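Protein-tyrosine-phosphatase PTP1 (Arabidopsis thaliana, PDB 6KRW) removes phosphate from phosphotyrosine in proteins, dephosphorylates the MAP kinase MPK6 and, together with MKP1, modulates plant defence. Local coordinates at residues A[239-244]-A[276-281]; A[89-94]-A[108-113]. One frame throughout, in Å; residues are numbered along the deposited sequence.

From the N terminus, the chain first passes through interaction 2. It pairs 89-94 with 108-113 and closes the short hairpin of strands 92-95 and 106-109, at one edge of the central sheet. Interaction 1 comes later. There the phosphate-binding loop at 239-244 meets 276-281, and the contact closes a mostly helical excursion through 242-259 and 267-277. The two loops follow in series, neither nesting nor crossing. In space they touch through Arg278. Arg278 NH2 lies 2.9 Å from Asn91 OD1, and Arg278 NH1 lies 2.9 Å from Ser93 OG, both probable hydrogen bonds. One arginine thus ties the hairpin to the catalytic loop and to the segment after helix 267-277.

Interaction 1 (A[239-244]-A[276-281]); sequences AGIGRT and KQRIGM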
loop_
_atom_site.group_PDB
_atom_site.type_symbol
_atom_site.label_atom_id
_atom_site.label_comp_id
_atom_site.label_asym_id
_atom_site.label_seq_id
_atom_site.Cartn_x
_atom_site.Cartn_y
_atom_site.Cartn_z
ATOM N N ALA A 239 -7.361 -7.879 -1.085
ATOM C CA ALA A 239 -8.327 -7.062 -0.304
ATOM C C ALA A 239 -7.762 -5.676 -0.016
ATOM O O ALA A 239 -8.582 -4.768 0.293
ATOM C CB ALA A 239 -8.685 -7.769 0.966
ATOM N N GLY A 240 -6.461 -5.501 -0.085
ATOM C CA GLY A 240 -5.790 -4.236 0.225
ATOM C C GLY A 240 -5.676 -3.968 1.718
ATOM O O GLY A 240 -5.716 -2.770 2.084
ATOM N N ILE A 241 -5.540 -4.981 2.545
ATOM C CA ILE A 241 -5.351 -4.775 4.003
ATOM C C ILE A 241 -4.216 -5.600 4.616
ATOM O O ILE A 241 -3.484 -5.049 5.409
ATOM C CB ILE A 241 -6.682 -4.962 4.768
ATOM C CG1 ILE A 241 -7.305 -6.344 4.595
ATOM C CG2 ILE A 241 -7.663 -3.839 4.423
ATOM C CD1 ILE A 241 -8.483 -6.606 5.501
ATOM N N GLY A 242 -4.009 -6.876 4.216
ATOM C CA GLY A 242 -3.011 -7.692 4.930
ATOM C C GLY A 242 -1.610 -7.393 4.430
ATOM O O GLY A 242 -0.818 -6.777 5.146
ATOM N N ARG A 243 -1.317 -7.842 3.211
ATOM C CA ARG A 243 -0.011 -7.529 2.605
ATOM C C ARG A 243 0.129 -6.015 2.458
ATOM O O ARG A 243 1.144 -5.502 2.756
ATOM C CB ARG A 243 0.082 -8.294 1.279
ATOM C CG ARG A 243 0.138 -9.805 1.500
ATOM C CD ARG A 243 -0.077 -10.602 0.226
ATOM N NE ARG A 243 -1.470 -10.610 -0.203
ATOM C CZ ARG A 243 -1.921 -11.297 -1.241
ATOM N NH1 ARG A 243 -1.092 -12.078 -1.939
ATOM N NH2 ARG A 243 -3.184 -11.237 -1.583
ATOM N N THR A 244 -0.926 -5.348 2.018
ATOM C CA THR A 244 -0.925 -3.882 1.834
ATOM C C THR A 244 -0.591 -3.183 3.157
ATOM O O THR A 244 0.259 -2.342 3.178
ATOM C CB THR A 244 -2.289 -3.441 1.320
ATOM O OG1 THR A 244 -2.427 -3.925 -0.009
ATOM C CG2 THR A 244 -2.460 -1.936 1.303
ATOM N N LYS A 276 -7.642 2.449 12.092
ATOM C CA LYS A 276 -8.646 3.538 12.161
ATOM C C LYS A 276 -8.851 4.138 10.779
ATOM O O LYS A 276 -9.844 4.844 10.548
ATOM C CB LYS A 276 -8.203 4.581 13.184
ATOM C CG LYS A 276 -8.261 4.117 14.630
ATOM C CD LYS A 276 -8.377 5.230 15.637
ATOM C CE LYS A 276 -7.423 6.391 15.419
ATOM N NZ LYS A 276 -7.147 7.107 16.696
ATOM N N GLN A 277 -7.948 3.806 9.821
ATOM C CA GLN A 277 -8.029 4.337 8.445
ATOM C C GLN A 277 -8.456 3.281 7.411
ATOM O O GLN A 277 -8.953 3.686 6.368
ATOM C CB GLN A 277 -6.700 5.001 8.061
ATOM C CG GLN A 277 -6.390 6.188 8.992
ATOM C CD GLN A 277 -5.104 6.920 8.695
ATOM O OE1 GLN A 277 -4.457 6.684 7.690
ATOM N NE2 GLN A 277 -4.747 7.903 9.496
ATOM N N ARG A 278 -8.307 2.008 7.727
ATOM C CA ARG A 278 -8.842 0.948 6.836
ATOM C C ARG A 278 -8.945 -0.311 7.694
ATOM O O ARG A 278 -7.944 -0.719 8.308
ATOM C CB ARG A 278 -7.987 0.724 5.574
ATOM C CG ARG A 278 -8.656 -0.197 4.572
ATOM C CD ARG A 278 -7.812 -0.181 3.283
ATOM N NE ARG A 278 -8.212 -1.152 2.257
ATOM C CZ ARG A 278 -9.222 -1.035 1.419
ATOM N NH1 ARG A 278 -10.010 0.036 1.439
ATOM N NH2 ARG A 278 -9.469 -1.982 0.521
ATOM N N ILE A 279 -10.127 -0.894 7.734
ATOM C CA ILE A 279 -10.385 -2.035 8.638
ATOM C C ILE A 279 -9.381 -3.159 8.367
ATOM O O ILE A 279 -9.168 -3.526 7.175
ATOM C CB ILE A 279 -11.841 -2.513 8.536
ATOM C CG1 ILE A 279 -12.142 -3.524 9.642
ATOM C CG2 ILE A 279 -12.168 -3.011 7.138
ATOM C CD1 ILE A 279 -13.591 -3.847 9.828
ATOM N N GLY A 280 -8.785 -3.671 9.427
ATOM C CA GLY A 280 -8.035 -4.944 9.348
ATOM C C GLY A 280 -6.634 -4.811 8.776
ATOM O O GLY A 280 -6.017 -5.854 8.457
ATOM N N MET A 281 -6.080 -3.624 8.649
ATOM C CA MET A 281 -4.693 -3.480 8.139
ATOM C C MET A 281 -3.752 -4.323 9.001
ATOM O O MET A 281 -3.783 -4.236 10.191
ATOM C CB MET A 281 -4.272 -2.006 8.145
ATOM C CG MET A 281 -5.054 -1.181 7.160
ATOM S SD MET A 281 -4.359 -1.194 5.488
ATOM C CE MET A 281 -3.112 0.062 5.685
#
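Arg278 grips two successive carbonyls of the loop 239-244. Arg278 NH2 donates to Ala239 O at 2.9 Å, with an N-H...O angle of 153°. This oxygen lies near the guanidinium plane, and the donor lies in the carbonyl plane. Arg278 NE donates to Gly240 O at 3.0 Å, but comes from above that carbonyl's plane. The side chain reaches both carbonyls because it runs extended from CG to NE, with CG trans to the backbone N (chi1 -171°).

Van der Waals contacts centre on Ile241. The CG2 branch of Ile241 lies against Ile279 O at 3.2 Å and is 3.5 Å from Arg278 NE. The Ile241 and Arg278 side chains cross at about a right angle. CD1 of Ile241 packs against the carbonyls of Ile279 and Gly280. Met281 brings SD to 4.4 Å from Ile241 CG2, a looser contact.

The backbones also meet. Met281 CA makes a CA-H...O contact with Ile241 O at 3.4 Å. A type II turn from Arg278 to Met281 shapes this side, and its closing bond is weak. Gly280 has positive phi in this turn, and a side chain there would crowd Ile241 CD1. Gly280 O also accepts a bond from Gln283 NE2, a substrate-binding residue by similarity.

The loop is part of the HCX5R signature motif of tyrosine phosphatases, whose nucleophile, Cys237, comes just before it. The amides of Ala239, Ile241 and Gly242 bond a citrate anion, probably from the crystallisation liquor, where the phosphate would probably sit. Arg278 holds carbonyls from the same loop, consistent with it fixing the peptide orientations that present N-H groups to the substrate phosphate.

Interaction 2 (A[89-94]-A[108-113]); sequences YVNASL and ATQGPL
Thr109 OG1 donates to Asn91 O in a short bond of 2.5 Å. With chi1 at -173°, Thr109 OG1 points away from its own N and onto the Asn91 carbonyl. Beside it, Ala92 CB packs 3.6 Å from Thr109 OG1. Ser93 and Ala108 form an antiparallel hydrogen-bonded pair: Ser93 N donates to Ala108 O at 2.9 Å, and Ala108 N to Ser93 O. Ala92 and Thr109 form the adjoining non-hydrogen-bonded pair.

The Asn91 and Gln110 amides stack with planes 25° apart. Asn91 CB lies 3.6 Å from Gln110 CD, with no hydrogen bond between the amides. Each has polar partners further out. Asn91 ND2 bonds Val68 O and Asn63 OD1, while Gln110 OE1 takes Arg64 N and NE2 gives to Lys62 O. An alanine in place of Gln110 would probably leave Arg64 N and Lys62 O without these partners and uncover one side of the Asn91 amide.

Asn91 is the centre of an inverse gamma turn, where the chain turns a corner into edge strand 92-95. Ala92 touches Met123 of helix 117-126. Strand 106-109 lies between 92-95 and 233-236, and Thr109 packs on Ile234 and His236 of the latter.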
loop_
_atom_site.group_PDB
_atom_site.type_symbol
_atom_site.label_atom_id
_atom_site.label_comp_id
_atom_site.label_asym_id
_atom_site.label_seq_id
_atom_site.Cartn_x
_atom_site.Cartn_y
_atom_site.Cartn_z
ATOM N N TYR A 89 -17.795 6.399 -5.735
ATOM C CA TYR A 89 -17.260 5.308 -4.896
ATOM C C TYR A 89 -16.182 4.485 -5.630
ATOM O O TYR A 89 -16.383 3.992 -6.742
ATOM C CB TYR A 89 -18.378 4.373 -4.438
ATOM C CG TYR A 89 -17.827 3.262 -3.604
ATOM C CD1 TYR A 89 -17.367 3.499 -2.326
ATOM C CD2 TYR A 89 -17.651 1.983 -4.129
ATOM C CE1 TYR A 89 -16.792 2.501 -1.563
ATOM C CE2 TYR A 89 -17.073 0.973 -3.381
ATOM C CZ TYR A 89 -16.622 1.229 -2.100
ATOM O OH TYR A 89 -16.040 0.281 -1.326
ATOM N N VAL A 90 -15.080 4.318 -4.942
ATOM C CA VAL A 90 -14.053 3.298 -5.245
ATOM C C VAL A 90 -13.610 2.688 -3.922
ATOM O O VAL A 90 -13.573 3.392 -2.887
ATOM C CB VAL A 90 -12.919 3.915 -6.064
ATOM C CG1 VAL A 90 -12.292 5.104 -5.416
ATOM C CG2 VAL A 90 -11.844 2.879 -6.389
ATOM N N ASN A 91 -13.306 1.400 -3.910
ATOM C CA ASN A 91 -12.846 0.710 -2.689
ATOM C C ASN A 91 -11.397 1.103 -2.450
ATOM O O ASN A 91 -10.479 0.393 -2.898
ATOM C CB ASN A 91 -13.113 -0.777 -2.754
ATOM C CG ASN A 91 -12.911 -1.439 -1.415
ATOM O OD1 ASN A 91 -11.957 -1.131 -0.695
ATOM N ND2 ASN A 91 -13.793 -2.375 -1.089
ATOM N N ALA A 92 -11.176 2.228 -1.787
ATOM C CA ALA A 92 -9.834 2.811 -1.654
ATOM C C ALA A 92 -9.853 3.757 -0.463
ATOM O O ALA A 92 -10.877 4.492 -0.303
ATOM C CB ALA A 92 -9.430 3.554 -2.902
ATOM N N SER A 93 -8.806 3.720 0.328
ATOM C CA SER A 93 -8.695 4.474 1.596
ATOM C C SER A 93 -7.436 5.314 1.606
ATOM O O SER A 93 -6.357 4.826 1.216
ATOM C CB SER A 93 -8.622 3.496 2.740
ATOM O OG SER A 93 -9.736 2.646 2.778
ATOM N N LEU A 94 -7.502 6.561 2.039
ATOM C CA LEU A 94 -6.324 7.381 2.329
ATOM C C LEU A 94 -5.656 6.958 3.617
ATOM O O LEU A 94 -6.296 6.984 4.690
ATOM C CB LEU A 94 -6.687 8.852 2.426
ATOM C CG LEU A 94 -5.493 9.777 2.586
ATOM C CD1 LEU A 94 -4.606 9.744 1.352
ATOM C CD2 LEU A 94 -5.955 11.182 2.894
ATOM N N ALA A 108 -4.594 2.825 0.018
ATOM C CA ALA A 108 -4.742 1.369 0.188
ATOM C C ALA A 108 -6.009 0.960 -0.515
ATOM O O ALA A 108 -7.078 1.516 -0.209
ATOM C CB ALA A 108 -4.740 0.984 1.638
ATOM N N THR A 109 -5.911 0.049 -1.485
ATOM C CA THR A 109 -7.086 -0.288 -2.300
ATOM C C THR A 109 -7.090 -1.788 -2.610
ATOM O O THR A 109 -6.067 -2.445 -2.410
ATOM C CB THR A 109 -7.120 0.610 -3.543
ATOM O OG1 THR A 109 -8.335 0.401 -4.241
ATOM C CG2 THR A 109 -5.958 0.346 -4.475
ATOM N N GLN A 110 -8.217 -2.315 -3.025
ATOM C CA GLN A 110 -8.347 -3.736 -3.409
ATOM C C GLN A 110 -7.749 -3.937 -4.801
ATOM O O GLN A 110 -7.548 -2.976 -5.527
ATOM C CB GLN A 110 -9.817 -4.140 -3.415
ATOM C CG GLN A 110 -10.592 -3.475 -4.526
ATOM C CD GLN A 110 -12.070 -3.752 -4.485
ATOM O OE1 GLN A 110 -12.587 -4.333 -3.529
ATOM N NE2 GLN A 110 -12.733 -3.395 -5.573
ATOM N N GLY A 111 -7.409 -5.182 -5.086
ATOM C CA GLY A 111 -6.980 -5.539 -6.457
ATOM C C GLY A 111 -8.206 -5.274 -7.335
ATOM O O GLY A 111 -9.303 -5.757 -7.038
ATOM N N PRO A 112 -8.172 -4.418 -8.418
ATOM C CA PRO A 112 -9.326 -4.027 -9.250
ATOM C C PRO A 112 -10.073 -5.217 -9.849
ATOM O O PRO A 112 -9.448 -6.213 -10.233
ATOM C CB PRO A 112 -8.740 -3.150 -10.360
ATOM C CG PRO A 112 -7.493 -2.588 -9.728
ATOM C CD PRO A 112 -6.985 -3.644 -8.784
ATOM N N LEU A 113 -11.398 -5.094 -9.906
ATOM C CA LEU A 113 -12.282 -6.065 -10.593
ATOM C C LEU A 113 -12.377 -5.633 -12.045
ATOM O O LEU A 113 -12.079 -4.486 -12.346
ATOM C CB LEU A 113 -13.646 -6.008 -9.896
ATOM C CG LEU A 113 -13.640 -6.455 -8.440
ATOM C CD1 LEU A 113 -14.818 -5.865 -7.692
ATOM C CD2 LEU A 113 -13.653 -7.972 -8.354
#